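Local coordinates for protein silicatein alpha (PDB 6ZQ3) that probably promotes silica condensation in the spicules of a marine sponge, as a papain-family relative of the cysteine proteases, at residues Ala25-Ser30 with Gln52-Cys57; Gly119-Leu124 with Gly208-Ala213. All coordinates share one frame; numbering follows the deposited sequence.

Contact 1 (Ala25-Ser30 with Gln52-Cys57); sequences ASYAFS and QNIIDC
Y27 holds CG between its backbone N and its carbonyl carbon (chi1 71°), which swings the ring from the flank of helix 26-43 across to helix 51-57, where I54 has turned CG2 away from its own backbone N to meet it. That methyl serves two partners: it lies 3.8 Å from Y27 CE2, approaching the ring obliquely, and I54 CG2 is also 3.7 Å from A28 CB. At the N-cap of helix 26-43, A25 CB touches I55 CD1 at 3.4 Å, a tight pairing of methyls. The axes of segments 26-30 and 52-57 approach to 9.1 Å at 138°, an ordinary separation for packed helices, with the alanines A25 and A28 facing the second. No direct hydrogen bond joins the segments. One water bridges them instead, donating to Y27 OH at 3.1 Å and to I55 O at 2.9 Å; the phenol is also bonded to G65 O, which helps fix where the ring ends. On the far side of helix 51-57, Q52 NE2 donates to D56 OD2 on its syn side (3.1 Å), and D56 takes further bonds from S97 N and Y90 OH, while C57 is disulfide-linked to C99. An apolar seam against the start of the long central helix, with the polar groups on its margins, belongs to the helical domain of the papain fold.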
loop_
_atom_site.group_PDB
_atom_site.type_symbol
_atom_site.label_atom_id
_atom_site.label_comp_id
_atom_site.label_asym_id
_atom_site.label_seq_id
_atom_site.Cartn_x
_atom_site.Cartn_y
_atom_site.Cartn_z
ATOM N N ALA A 25 -1.866 0.535 -11.268
ATOM C CA ALA A 25 -2.598 1.112 -10.137
ATOM C C ALA A 25 -2.053 0.697 -8.762
ATOM O O ALA A 25 -2.826 0.479 -7.827
ATOM C CB ALA A 25 -4.060 0.689 -10.227
ATOM N N SER A 26 -0.746 0.582 -8.614
ATOM C CA SER A 26 -0.186 0.287 -7.292
ATOM C C SER A 26 -0.610 1.314 -6.242
ATOM O O SER A 26 -0.946 0.955 -5.110
ATOM C CB SER A 26 1.350 0.162 -7.326
ATOM O OG SER A 26 1.961 1.258 -7.972
ATOM N N TYR A 27 -0.650 2.580 -6.619
ATOM C CA TYR A 27 -1.166 3.605 -5.693
ATOM C C TYR A 27 -2.427 3.117 -4.968
ATOM O O TYR A 27 -2.511 3.210 -3.744
ATOM C CB TYR A 27 -1.382 4.957 -6.381
ATOM C CG TYR A 27 -2.538 5.021 -7.351
ATOM C CD1 TYR A 27 -2.374 4.666 -8.681
ATOM C CD2 TYR A 27 -3.794 5.485 -6.947
ATOM C CE1 TYR A 27 -3.432 4.744 -9.573
ATOM C CE2 TYR A 27 -4.853 5.548 -7.826
ATOM C CZ TYR A 27 -4.666 5.181 -9.142
ATOM O OH TYR A 27 -5.710 5.248 -10.032
ATOM N N ALA A 28 -3.359 2.536 -5.709
ATOM C CA ALA A 28 -4.637 2.110 -5.146
ATOM C C ALA A 28 -4.497 0.936 -4.253
ATOM O O ALA A 28 -5.166 0.867 -3.235
ATOM C CB ALA A 28 -5.611 1.729 -6.261
ATOM N N PHE A 29 -3.694 -0.040 -4.686
ATOM C CA PHE A 29 -3.553 -1.277 -3.948
ATOM C C PHE A 29 -2.825 -0.938 -2.688
ATOM O O PHE A 29 -3.193 -1.392 -1.635
ATOM C CB PHE A 29 -2.811 -2.341 -4.751
ATOM C CG PHE A 29 -3.685 -3.083 -5.742
ATOM C CD1 PHE A 29 -3.857 -2.606 -7.022
ATOM C CD2 PHE A 29 -4.331 -4.240 -5.377
ATOM C CE1 PHE A 29 -4.642 -3.272 -7.932
ATOM C CE2 PHE A 29 -5.141 -4.905 -6.269
ATOM C CZ PHE A 29 -5.293 -4.422 -7.560
ATOM N N SER A 30 -1.794 -0.119 -2.808
ATOM C CA SER A 30 -1.035 0.327 -1.648
ATOM C C SER A 30 -1.878 1.139 -0.625
ATOM O O SER A 30 -1.729 0.953 0.593
ATOM C CB SER A 30 0.128 1.185 -2.114
ATOM O OG SER A 30 0.726 1.814 -1.006
ATOM N N GLN A 52 -10.737 -1.129 -7.100
ATOM C CA GLN A 52 -11.416 -0.782 -8.328
ATOM C C GLN A 52 -12.191 0.514 -8.110
ATOM O O GLN A 52 -12.278 1.393 -9.006
ATOM C CB GLN A 52 -12.355 -1.934 -8.690
ATOM C CG GLN A 52 -13.010 -1.831 -10.064
ATOM C CD GLN A 52 -12.036 -1.633 -11.203
ATOM O OE1 GLN A 52 -10.972 -2.237 -11.245
ATOM N NE2 GLN A 52 -12.408 -0.781 -12.150
ATOM N N ASN A 53 -12.757 0.618 -6.903
ATOM C CA ASN A 53 -13.484 1.814 -6.469
ATOM C C ASN A 53 -12.601 3.039 -6.632
ATOM O O ASN A 53 -13.032 4.032 -7.203
ATOM C CB ASN A 53 -13.903 1.647 -5.004
ATOM C CG ASN A 53 -14.970 2.603 -4.585
ATOM O OD1 ASN A 53 -15.634 2.387 -3.583
ATOM N ND2 ASN A 53 -15.143 3.668 -5.344
ATOM N N ILE A 54 -11.361 2.936 -6.152
ATOM C CA ILE A 54 -10.410 4.032 -6.208
ATOM C C ILE A 54 -10.019 4.312 -7.655
ATOM O O ILE A 54 -9.831 5.471 -8.048
ATOM C CB ILE A 54 -9.120 3.729 -5.411
ATOM C CG1 ILE A 54 -9.281 4.051 -3.935
ATOM C CG2 ILE A 54 -7.979 4.589 -5.896
ATOM C CD1 ILE A 54 -10.284 3.188 -3.222
ATOM N N ILE A 55 -9.857 3.257 -8.441
ATOM C CA ILE A 55 -9.457 3.437 -9.842
ATOM C C ILE A 55 -10.545 4.147 -10.631
ATOM O O ILE A 55 -10.278 5.164 -11.271
ATOM C CB ILE A 55 -9.066 2.105 -10.524
ATOM C CG1 ILE A 55 -7.682 1.683 -10.037
ATOM C CG2 ILE A 55 -9.027 2.256 -12.040
ATOM C CD1 ILE A 55 -7.459 0.186 -10.017
ATOM N N ASP A 56 -11.762 3.616 -10.567
ATOM C CA ASP A 56 -12.873 4.226 -11.274
ATOM C C ASP A 56 -13.201 5.661 -10.852
ATOM O O ASP A 56 -13.573 6.462 -11.714
ATOM C CB ASP A 56 -14.137 3.375 -11.137
ATOM C CG ASP A 56 -13.975 2.020 -11.738
ATOM O OD1 ASP A 56 -13.021 1.842 -12.534
ATOM O OD2 ASP A 56 -14.787 1.130 -11.417
ATOM N N CYS A 57 -13.086 5.996 -9.566
ATOM C CA CYS A 57 -13.769 7.216 -9.050
ATOM C C CYS A 57 -12.875 8.356 -8.583
ATOM O O CYS A 57 -13.376 9.424 -8.264
ATOM C CB CYS A 57 -14.720 6.859 -7.908
ATOM S SG CYS A 57 -15.718 5.379 -8.204
HETATM O O HOH W 1 -8.279 7.032 -10.348
#

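Contact 2 (Gly119-Leu124 with Gly208-Ala213); sequences GSESDL and GIASDA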
loop_
_atom_site.group_PDB
_atom_site.type_symbol
_atom_site.label_atom_id
_atom_site.label_comp_id
_atom_site.label_asym_id
_atom_site.label_seq_id
_atom_site.Cartn_x
_atom_site.Cartn_y
_atom_site.Cartn_z
ATOM N N GLY A 119 12.133 10.661 4.377
ATOM C CA GLY A 119 13.479 10.133 4.627
ATOM C C GLY A 119 13.750 9.512 5.996
ATOM O O GLY A 119 14.824 8.945 6.213
ATOM N N SER A 120 12.803 9.586 6.926
ATOM C CA SER A 120 13.051 9.094 8.272
ATOM C C SER A 120 12.490 7.696 8.462
ATOM O O SER A 120 11.273 7.523 8.544
ATOM C CB SER A 120 12.452 10.025 9.327
ATOM O OG SER A 120 12.561 9.420 10.610
ATOM N N GLU A 121 13.392 6.716 8.560
ATOM C CA GLU A 121 13.026 5.313 8.769
ATOM C C GLU A 121 12.720 4.972 10.233
ATOM O O GLU A 121 12.082 3.952 10.522
ATOM C CB GLU A 121 14.133 4.395 8.254
ATOM C CG GLU A 121 14.316 4.423 6.745
ATOM C CD GLU A 121 15.294 3.360 6.248
ATOM O OE1 GLU A 121 16.478 3.701 6.042
ATOM O OE2 GLU A 121 14.890 2.181 6.078
ATOM N N SER A 122 13.192 5.797 11.161
ATOM C CA SER A 122 12.861 5.603 12.581
ATOM C C SER A 122 11.427 6.070 12.891
ATOM O O SER A 122 10.748 5.462 13.704
ATOM C CB SER A 122 13.861 6.330 13.456
ATOM O OG SER A 122 13.838 7.704 13.146
ATOM N N ASP A 123 10.961 7.046 12.118
ATOM C CA ASP A 123 9.596 7.530 12.224
ATOM C C ASP A 123 8.716 6.499 11.513
ATOM O O ASP A 123 7.605 6.208 11.956
ATOM C CB ASP A 123 9.453 8.901 11.565
ATOM N N LEU A 124 9.223 5.949 10.407
ATOM C CA LEU A 124 8.508 4.930 9.655
ATOM C C LEU A 124 8.327 3.667 10.518
ATOM O O LEU A 124 7.240 3.091 10.563
ATOM C CB LEU A 124 9.240 4.615 8.344
ATOM C CG LEU A 124 8.691 3.504 7.433
ATOM C CD1 LEU A 124 7.199 3.620 7.174
ATOM C CD2 LEU A 124 9.444 3.507 6.109
ATOM N N GLY A 208 14.188 4.800 -1.558
ATOM C CA GLY A 208 13.275 5.849 -1.148
ATOM C C GLY A 208 12.054 5.299 -0.462
ATOM O O GLY A 208 10.958 5.804 -0.673
ATOM N N ILE A 209 12.244 4.261 0.354
ATOM C CA ILE A 209 11.131 3.612 1.049
ATOM C C ILE A 209 10.421 4.527 2.073
ATOM O O ILE A 209 9.223 4.360 2.351
ATOM C CB ILE A 209 11.592 2.289 1.721
ATOM C CG1 ILE A 209 10.396 1.376 1.972
ATOM C CG2 ILE A 209 12.351 2.542 3.015
ATOM C CD1 ILE A 209 10.748 0.179 2.800
ATOM N N ALA A 210 11.154 5.498 2.608
ATOM C CA ALA A 210 10.623 6.405 3.603
ATOM C C ALA A 210 10.490 7.841 3.099
ATOM O O ALA A 210 10.243 8.739 3.905
ATOM C CB ALA A 210 11.499 6.363 4.857
ATOM N N SER A 211 10.638 8.061 1.785
ATOM C CA SER A 211 10.415 9.381 1.161
ATOM C C SER A 211 8.951 9.875 1.130
ATOM O O SER A 211 8.709 11.051 1.341
ATOM C CB SER A 211 10.972 9.400 -0.275
ATOM O OG SER A 211 12.383 9.223 -0.266
ATOM N N ASP A 212 8.004 8.976 0.840
ATOM C CA ASP A 212 6.575 9.291 0.691
ATOM C C ASP A 212 5.683 8.196 1.318
ATOM O O ASP A 212 4.882 7.511 0.634
ATOM C CB ASP A 212 6.211 9.476 -0.797
ATOM N N ALA A 213 5.844 8.020 2.622
ATOM C CA ALA A 213 5.064 7.051 3.361
ATOM C C ALA A 213 3.903 7.758 4.067
ATOM O O ALA A 213 4.042 8.860 4.586
ATOM C CB ALA A 213 5.940 6.359 4.374
#
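G119 N donates to A210 O at 2.7 Å (N-H...O 151°), from well above the carbonyl plane, and so ties the turn before helix 121-130 to the irregular chain that leads into strand 214-217. This is the β-rich domain of the papain fold, and the helix opens with an N-cap: S120 OG accepts from D123 N at 3.2 Å. Around the backbone bond, A210 CB serves as the common apolar centre. E121 CG lies 3.9 Å from A210 CB as the glutamate passes. With CG anti to its backbone N (chi1 177°), L124 sends CD2 onto A210 CB at 3.7 Å and CD1 onto A213 CB at 4.1 Å. V134 and I169 of neighbouring strands and the indole of W181 add to the apolar surroundings of the leucine. E121 extends past A210 and crosses I209 at about a right angle. Its buried carboxylate is gripped by three N-H donors, consistent with a charged group: OE1 accepts from N205 N, and OE2, which lies 4.0 Å from I209 CG2, accepts from W181 NE1 and N202 N.

Contacts 1 and 2 illustrate how a two-domain papain fold is built: one joins helices of the helical domain, the other ties a helix start to a loop of the β-rich domain. They lie on opposite sides of the chain's centre, with centres 22 Å apart and nearest atoms about 7 Å apart, so they do not touch. Strand 165-173 relates them: S30 bonds to M167 O and S26 touches H165, while L124 and I209 pack on I169. In papain-type proteases the nucleophilic cysteine starts the central helix and faces a histidine across the cleft; S26, inside the 25-30 segment of contact 1, beside H165 probably marks the corresponding site, whereas contact 2 lies in the other domain.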